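Local structure of putative modulator of DNA gyrase (Bacteroides thetaiotaomicron, 1VPB) at residues Val250-Pro253 / Met254-Ser257; Asn284-Ile287 / Ala288-Leu292; Thr413-Leu416 / Ile417-Trp420. The protein is a putative modulator of DNA gyrase and probably acts as a metallopeptidase. All coordinates share one frame; numbering follows the deposited sequence. Where two conformers were deposited one is given.

How the interactions relate
All three are local contacts within the C-terminal metallopeptidase family region. Interactions 1 and 3 both mark the entry of a strand into a helix, 245-251 into 256-265 and 402-413 into 416-421, and each uses an asparagine side chain, Asn-255 to close a turn and Asn-415 to cap a helix; interaction 2 lies in an irregular loop, with an exposed salt bridge whose lysine also binds the carbonyl of buried Ala-288. Interactions 2 and 3 touch: Ser-289 N lies 3.1 Å from Trp-420 O, a probable hydrogen bond, and Leu-292 packs on the indole. Interaction 1 stands apart, its nearest atoms about 5 Å from interaction 3, but helix 256-265 carries its chain onward to Trp-420.

Interaction 1 (Val250-Pro253 / Met254-Ser257); sequences VVDP and MNSS
A beta turn, with Asp-252 and Asn-255 at its two ends, takes the chain from strand 245-251 to helix 256-265. Asn-255 N donates to Asp-252 O at 3.0 Å and closes the turn around Pro-253 and Met-254. The same oxygen also takes a weak bond from Ser-256 N, so two successive amides converge on one carbonyl as the chain begins to coil.

The side chains of the two end residues repeat the link. With chi1 at 63°, the carboxylate of Asp-252 stands between its own backbone N and carbonyl carbon, which swings OD1 toward the amide of Asn-255. There Asp-252 OD1 receives Asn-255 ND2 at 2.8 Å on its syn lone pair. The bond is nearly straight, with an N-H...O angle of 165°, and the acceptor lies almost in the plane of the amide. Carboxylate and amide are themselves nearly coplanar, 26° apart. Asp-252 OD1 also lies 3.6 Å from Met-254 CB, so the same oxygen touches the side chain of a residue inside the turn.

Next to this polar pair, Val-251 supplies an apolar contact: Val-251 CG1 touches Asn-255 CB at 3.7 Å and the peptide carbon Asn-255 C at 3.6 Å. Just past the turn comes Ser-256, whose OG, in the conformer described, is hydrogen-bonded to the carbonyl of Ile-438.

Strand 370-378 runs parallel to strand 245-251 here; Asn-255 ND2 makes a second, weak bond to Thr-375 O in it and Asn-255 packs on Phe-377. The Met-254 side chain packs on Trp-210 and Tyr-211 of strand 207-214, while Pro-253 touches Asp-429 and Ser-440 in neighbouring loops.

Interaction 2 (Asn284-Ile287 / Ala288-Leu292); sequences NEKI and ASDRL. With EDO (1,2-ethanediol), chain C.
Lys-286 and Asp-290 form a surface salt bridge across an irregular loop between helix 269-273 and strand 294-296, in a run of tight turns. Lys-286 is the centre of an inverse gamma turn, closed by a weak bond from Ile-287 N to Glu-285 O. A type I beta turn follows from Ser-289 to Leu-292, and Ser-289 adds an ST turn: Ser-289 OG accepts from Arg-291 N at 2.9 Å. That hydroxyl is also hydrogen-bonded to Leu-423 O, which ties the loop to the strand following helix 416-421.

The lysine bridges the two turns. Its chain bends once, at chi2 (-58°), then runs extended, which brings the ammonium group to the carbonyl oxygen of Ala-288. Lys-286 NZ donates to Ala-288 O at 2.7 Å, in the carbonyl plane. Lys-286 NZ also donates to Asp-290 OD1 at 2.8 Å. This second bond meets the carboxylate on the anti side and 27° out of its plane, with the two side chains crossing at about a right angle. Two acceptors, one a backbone carbonyl, thus fix where the amine sits, and Lys-286 CE follows it to within 3.4 Å of Asp-290 OD1.

Next to it in the chain, Ile-287 CG1 and Ala-288 CB lie 4.3 Å apart, a loose apolar contact, and Ile-287 packs on Phe-322 of strand 319-323. At the outer end of Asp-290, a 1,2-ethanediol, probably from the crystallisation liquor, straddles the carboxylate: its O1 donates to OD2, while its O2 donates to Asp-290 OD1 at 2.7 Å, sharing that oxygen with Lys-286 NZ.

Interaction 3 (Thr413-Leu416 / Ile417-Trp420); sequences TGNL and ITLW
Asn-415 makes the polar contacts with the first turn of the helix that follows it. Asn-415 OD1 accepts from Ile-417 N at 3.0 Å, with the donor 38° above the carbonyl plane of the amide. The side chain reaches there because CG is anti to the backbone N (chi1 179°), which lays it beside Ile-417 with both pointing the same way; Asn-415 OD1 then also rests 3.4 Å from Ile-417 CB. The ND2 end of the amide turns to Thr-386 O and Asp-388 OD1, so the group is gripped at both ends and its rotation is fixed.

A water forms the second polar link. It accepts from Asn-415 N at 2.9 Å and is hydrogen-bonded to Thr-418 OG1 at 2.7 Å, bridging the residue ahead of the helix to the exposed threonine of its first turn.

This is an N-cap: strand 402-413 ends, the chain turns a corner at Gly-414, and Asn-415, just ahead of helix 416-421, caps it by accepting from the first-turn amide of Ile-417. Regular helical bonds follow, Leu-419 N to Asn-415 O at 2.9 Å and Trp-420 N to Leu-416 O at 3.0 Å.

Round the indole, Leu-416 O sits at the edge of the ring, near its plane, 3.2 Å from Trp-420 CD1. Trp-420 NE1 donates to Leu-259 O in helix 256-265, and the ring meets Phe-443 edge to face.

The apolar contact is between leucines. Leu-416 CD2 and Leu-419 CD2 lie 4.2 Å apart, and both residues pack on Phe-389 of strand 388-399.

Interaction 1 (Val250-Pro253 / Met254-Ser257)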
loop_
_atom_site.group_PDB
_atom_site.type_symbol
_atom_site.label_atom_id
_atom_site.label_comp_id
_atom_site.label_asym_id
_atom_site.label_seq_id
_atom_site.Cartn_x
_atom_site.Cartn_y
_atom_site.Cartn_z
ATOM N N VAL A 250 -2.888 23.881 19.701
ATOM C CA VAL A 250 -1.523 23.445 19.979
ATOM C C VAL A 250 -1.340 22.043 19.347
ATOM O O VAL A 250 -2.216 21.188 19.454
ATOM C CB VAL A 250 -1.206 23.417 21.495
ATOM C CG1 VAL A 250 0.270 23.053 21.718
ATOM C CG2 VAL A 250 -1.513 24.775 22.130
ATOM N N VAL A 251 -0.220 21.836 18.671
ATOM C CA VAL A 251 0.088 20.540 18.053
ATOM C C VAL A 251 1.445 20.024 18.506
ATOM O O VAL A 251 2.428 20.753 18.502
ATOM C CB VAL A 251 0.066 20.624 16.524
ATOM C CG1 VAL A 251 0.103 19.200 15.913
ATOM C CG2 VAL A 251 -1.145 21.397 16.043
ATOM N N ASP A 252 1.486 18.745 18.900
ATOM C CA ASP A 252 2.730 18.156 19.413
ATOM C C ASP A 252 3.684 17.792 18.298
ATOM O O ASP A 252 3.311 17.859 17.133
ATOM C CB ASP A 252 2.437 16.998 20.371
ATOM C CG ASP A 252 1.717 15.832 19.728
ATOM O OD1 ASP A 252 1.799 15.652 18.494
ATOM O OD2 ASP A 252 1.047 15.038 20.457
ATOM N N PRO A 253 4.936 17.497 18.634
ATOM C CA PRO A 253 5.930 17.188 17.653
ATOM C C PRO A 253 5.644 15.853 16.975
ATOM O O PRO A 253 6.047 15.621 15.844
ATOM C CB PRO A 253 7.209 17.095 18.484
ATOM C CG PRO A 253 6.949 17.806 19.687
ATOM C CD PRO A 253 5.503 17.511 19.989
ATOM N N MET A 254 4.967 14.951 17.676
ATOM C CA MET A 254 4.571 13.700 17.027
ATOM C C MET A 254 3.682 14.026 15.784
ATOM O O MET A 254 3.749 13.256 14.816
ATOM C CB MET A 254 3.899 12.762 18.046
ATOM C CG MET A 254 3.669 11.351 17.571
ATOM S SD MET A 254 5.112 10.510 16.798
ATOM C CE MET A 254 6.195 10.133 18.152
ATOM N N ASN A 255 2.946 15.182 15.785
ATOM C CA ASN A 255 1.920 15.572 14.765
ATOM C C ASN A 255 2.033 16.896 13.978
ATOM O O ASN A 255 1.286 17.112 13.037
ATOM C CB ASN A 255 0.545 15.606 15.439
ATOM C CG ASN A 255 0.061 14.232 15.798
ATOM O OD1 ASN A 255 -0.474 13.521 14.949
ATOM N ND2 ASN A 255 0.284 13.831 17.039
ATOM N N SER A 256 2.998 17.729 14.355
ATOM C CA SER A 256 3.185 19.045 13.771
ATOM C C SER A 256 3.545 18.969 12.287
ATOM O O SER A 256 3.213 19.837 11.492
ATOM C CB SER A 256 4.320 19.757 14.520
ATOM O OG SER A 256 5.508 18.969 14.646
ATOM N N SER A 257 4.249 17.915 11.924
ATOM C CA SER A 257 4.653 17.719 10.532
ATOM C C SER A 257 3.448 17.489 9.616
ATOM O O SER A 257 3.493 17.857 8.417
ATOM C CB SER A 257 5.627 16.555 10.404
ATOM O OG SER A 257 6.797 16.844 11.178
#

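Interaction 2 (Asn284-Ile287 / Ala288-Leu292)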
loop_
_atom_site.group_PDB
_atom_site.type_symbol
_atom_site.label_atom_id
_atom_site.label_comp_id
_atom_site.label_asym_id
_atom_site.label_seq_id
_atom_site.Cartn_x
_atom_site.Cartn_y
_atom_site.Cartn_z
ATOM N N ASN A 284 7.963 34.131 -3.495
ATOM C CA ASN A 284 8.450 35.417 -3.036
ATOM C C ASN A 284 7.350 36.337 -2.535
ATOM O O ASN A 284 7.571 37.521 -2.375
ATOM C CB ASN A 284 9.345 36.100 -4.081
ATOM C CG ASN A 284 10.523 35.203 -4.515
ATOM O OD1 ASN A 284 10.677 34.974 -5.695
ATOM N ND2 ASN A 284 11.281 34.645 -3.559
ATOM N N GLU A 285 6.202 35.765 -2.181
ATOM C CA GLU A 285 5.156 36.526 -1.532
ATOM C C GLU A 285 5.080 36.241 -0.045
ATOM O O GLU A 285 5.478 35.172 0.442
ATOM C CB GLU A 285 3.793 36.200 -2.161
ATOM C CG GLU A 285 3.677 36.462 -3.663
ATOM C CD GLU A 285 3.763 37.928 -4.066
ATOM O OE1 GLU A 285 3.657 38.868 -3.241
ATOM O OE2 GLU A 285 3.986 38.157 -5.260
ATOM N N LYS A 286 4.525 37.206 0.665
ATOM C CA LYS A 286 4.454 37.168 2.119
ATOM C C LYS A 286 3.146 36.480 2.495
ATOM O O LYS A 286 2.152 37.138 2.862
ATOM C CB LYS A 286 4.513 38.594 2.690
ATOM C CG LYS A 286 5.085 38.687 4.081
ATOM C CD LYS A 286 4.383 37.895 5.159
ATOM C CE LYS A 286 5.006 38.205 6.544
ATOM N NZ LYS A 286 4.421 37.465 7.694
ATOM N N ILE A 287 3.143 35.144 2.385
ATOM C CA ILE A 287 1.901 34.400 2.530
ATOM C C ILE A 287 1.618 33.878 3.923
ATOM O O ILE A 287 0.488 33.596 4.234
ATOM C CB ILE A 287 1.805 33.250 1.509
ATOM C CG1 ILE A 287 2.902 32.240 1.734
ATOM C CG2 ILE A 287 1.894 33.769 0.094
ATOM C CD1 ILE A 287 2.678 30.986 0.874
ATOM N N ALA A 288 2.638 33.696 4.759
ATOM C CA ALA A 288 2.401 33.085 6.037
ATOM C C ALA A 288 3.009 33.917 7.189
ATOM O O ALA A 288 3.465 35.042 6.987
ATOM C CB ALA A 288 2.936 31.680 6.010
ATOM N N SER A 289 2.976 33.352 8.390
ATOM C CA SER A 289 3.348 34.045 9.623
ATOM C C SER A 289 4.807 34.461 9.665
ATOM O O SER A 289 5.659 33.778 9.151
ATOM C CB SER A 289 3.087 33.147 10.817
ATOM O OG SER A 289 3.493 33.761 12.037
ATOM N N ASP A 290 5.081 35.582 10.355
ATOM C CA ASP A 290 6.469 35.905 10.698
ATOM C C ASP A 290 7.180 34.788 11.422
ATOM O O ASP A 290 8.402 34.696 11.353
ATOM C CB ASP A 290 6.534 37.080 11.669
ATOM C CG ASP A 290 6.200 38.372 11.057
ATOM O OD1 ASP A 290 5.982 38.470 9.831
ATOM O OD2 ASP A 290 6.201 39.407 11.770
ATOM N N ARG A 291 6.420 33.964 12.127
ATOM C CA ARG A 291 6.978 32.864 12.944
ATOM C C ARG A 291 7.319 31.639 12.142
ATOM O O ARG A 291 7.872 30.703 12.714
ATOM C CB ARG A 291 6.011 32.506 14.096
ATOM C CG ARG A 291 5.687 33.621 15.043
ATOM C CD ARG A 291 6.641 33.883 16.177
ATOM N NE ARG A 291 8.015 34.070 15.735
ATOM C CZ ARG A 291 8.545 35.165 15.171
ATOM N NH1 ARG A 291 7.830 36.249 14.921
ATOM N NH2 ARG A 291 9.844 35.147 14.847
ATOM N N LEU A 292 6.966 31.589 10.858
ATOM C CA LEU A 292 7.290 30.445 9.998
ATOM C C LEU A 292 8.570 30.699 9.214
ATOM O O LEU A 292 8.578 31.358 8.196
ATOM C CB LEU A 292 6.170 30.132 9.011
ATOM C CG LEU A 292 6.373 28.970 8.013
ATOM C CD1 LEU A 292 6.701 27.704 8.798
ATOM C CD2 LEU A 292 5.167 28.755 7.104
HETATM C C1 EDO C . 4.732 42.295 10.258
HETATM O O1 EDO C . 4.694 41.394 11.354
HETATM C C2 EDO C . 4.736 41.607 8.883
HETATM O O2 EDO C . 5.985 40.918 8.644
#

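Interaction 3 (Thr413-Leu416 / Ile417-Trp420)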
loop_
_atom_site.group_PDB
_atom_site.type_symbol
_atom_site.label_atom_id
_atom_site.label_comp_id
_atom_site.label_asym_id
_atom_site.label_seq_id
_atom_site.Cartn_x
_atom_site.Cartn_y
_atom_site.Cartn_z
ATOM N N THR A 413 -10.997 22.684 10.604
ATOM C CA THR A 413 -11.220 23.095 9.226
ATOM C C THR A 413 -10.654 24.469 9.024
ATOM O O THR A 413 -10.426 25.188 9.985
ATOM C CB THR A 413 -12.715 23.164 8.873
ATOM O OG1 THR A 413 -13.387 24.151 9.684
ATOM C CG2 THR A 413 -13.419 21.845 9.172
ATOM N N GLY A 414 -10.458 24.824 7.763
ATOM C CA GLY A 414 -9.947 26.144 7.406
ATOM C C GLY A 414 -9.246 26.072 6.082
ATOM O O GLY A 414 -9.515 25.178 5.279
ATOM N N ASN A 415 -8.319 27.012 5.852
ATOM C CA ASN A 415 -7.515 27.025 4.658
ATOM C C ASN A 415 -6.071 27.042 5.124
ATOM O O ASN A 415 -5.736 27.719 6.099
ATOM C CB ASN A 415 -7.815 28.244 3.772
ATOM C CG ASN A 415 -6.959 28.267 2.526
ATOM O OD1 ASN A 415 -5.815 28.758 2.523
ATOM N ND2 ASN A 415 -7.494 27.703 1.444
ATOM N N LEU A 416 -5.243 26.251 4.476
ATOM C CA LEU A 416 -3.869 26.025 4.945
ATOM C C LEU A 416 -3.036 27.308 4.951
ATOM O O LEU A 416 -2.177 27.498 5.816
ATOM C CB LEU A 416 -3.184 24.948 4.128
ATOM C CG LEU A 416 -3.696 23.530 4.423
ATOM C CD1 LEU A 416 -3.177 22.587 3.331
ATOM C CD2 LEU A 416 -3.198 23.036 5.823
ATOM N N ILE A 417 -3.281 28.193 4.009
ATOM C CA ILE A 417 -2.507 29.424 3.979
ATOM C C ILE A 417 -2.792 30.301 5.177
ATOM O O ILE A 417 -1.867 30.750 5.837
ATOM C CB ILE A 417 -2.742 30.199 2.633
ATOM C CG1 ILE A 417 -2.281 29.388 1.464
ATOM C CG2 ILE A 417 -2.002 31.522 2.615
ATOM C CD1 ILE A 417 -2.583 30.072 0.150
ATOM N N THR A 418 -4.070 30.551 5.472
ATOM C CA THR A 418 -4.436 31.357 6.650
ATOM C C THR A 418 -4.085 30.635 7.946
ATOM O O THR A 418 -3.733 31.261 8.962
ATOM C CB THR A 418 -5.902 31.862 6.603
ATOM O OG1 THR A 418 -6.788 30.835 6.111
ATOM C CG2 THR A 418 -6.009 33.003 5.587
ATOM N N LEU A 419 -4.174 29.317 7.951
ATOM C CA LEU A 419 -3.698 28.564 9.098
ATOM C C LEU A 419 -2.225 28.882 9.386
ATOM O O LEU A 419 -1.879 29.287 10.504
ATOM C CB LEU A 419 -3.826 27.076 8.869
ATOM C CG LEU A 419 -3.294 26.244 10.055
ATOM C CD1 LEU A 419 -4.068 26.380 11.350
ATOM C CD2 LEU A 419 -3.210 24.807 9.643
ATOM N N TRP A 420 -1.404 28.773 8.364
ATOM C CA TRP A 420 0.028 28.995 8.523
ATOM C C TRP A 420 0.309 30.509 8.708
ATOM O O TRP A 420 1.363 30.886 9.220
ATOM C CB TRP A 420 0.811 28.342 7.412
ATOM C CG TRP A 420 0.959 26.873 7.665
ATOM C CD1 TRP A 420 0.241 25.859 7.103
ATOM C CD2 TRP A 420 1.834 26.256 8.618
ATOM N NE1 TRP A 420 0.636 24.644 7.616
ATOM C CE2 TRP A 420 1.611 24.853 8.553
ATOM C CE3 TRP A 420 2.780 26.735 9.531
ATOM C CZ2 TRP A 420 2.295 23.955 9.344
ATOM C CZ3 TRP A 420 3.501 25.822 10.289
ATOM C CH2 TRP A 420 3.242 24.452 10.199
HETATM O O HOH W 1 -8.036 29.124 7.852
#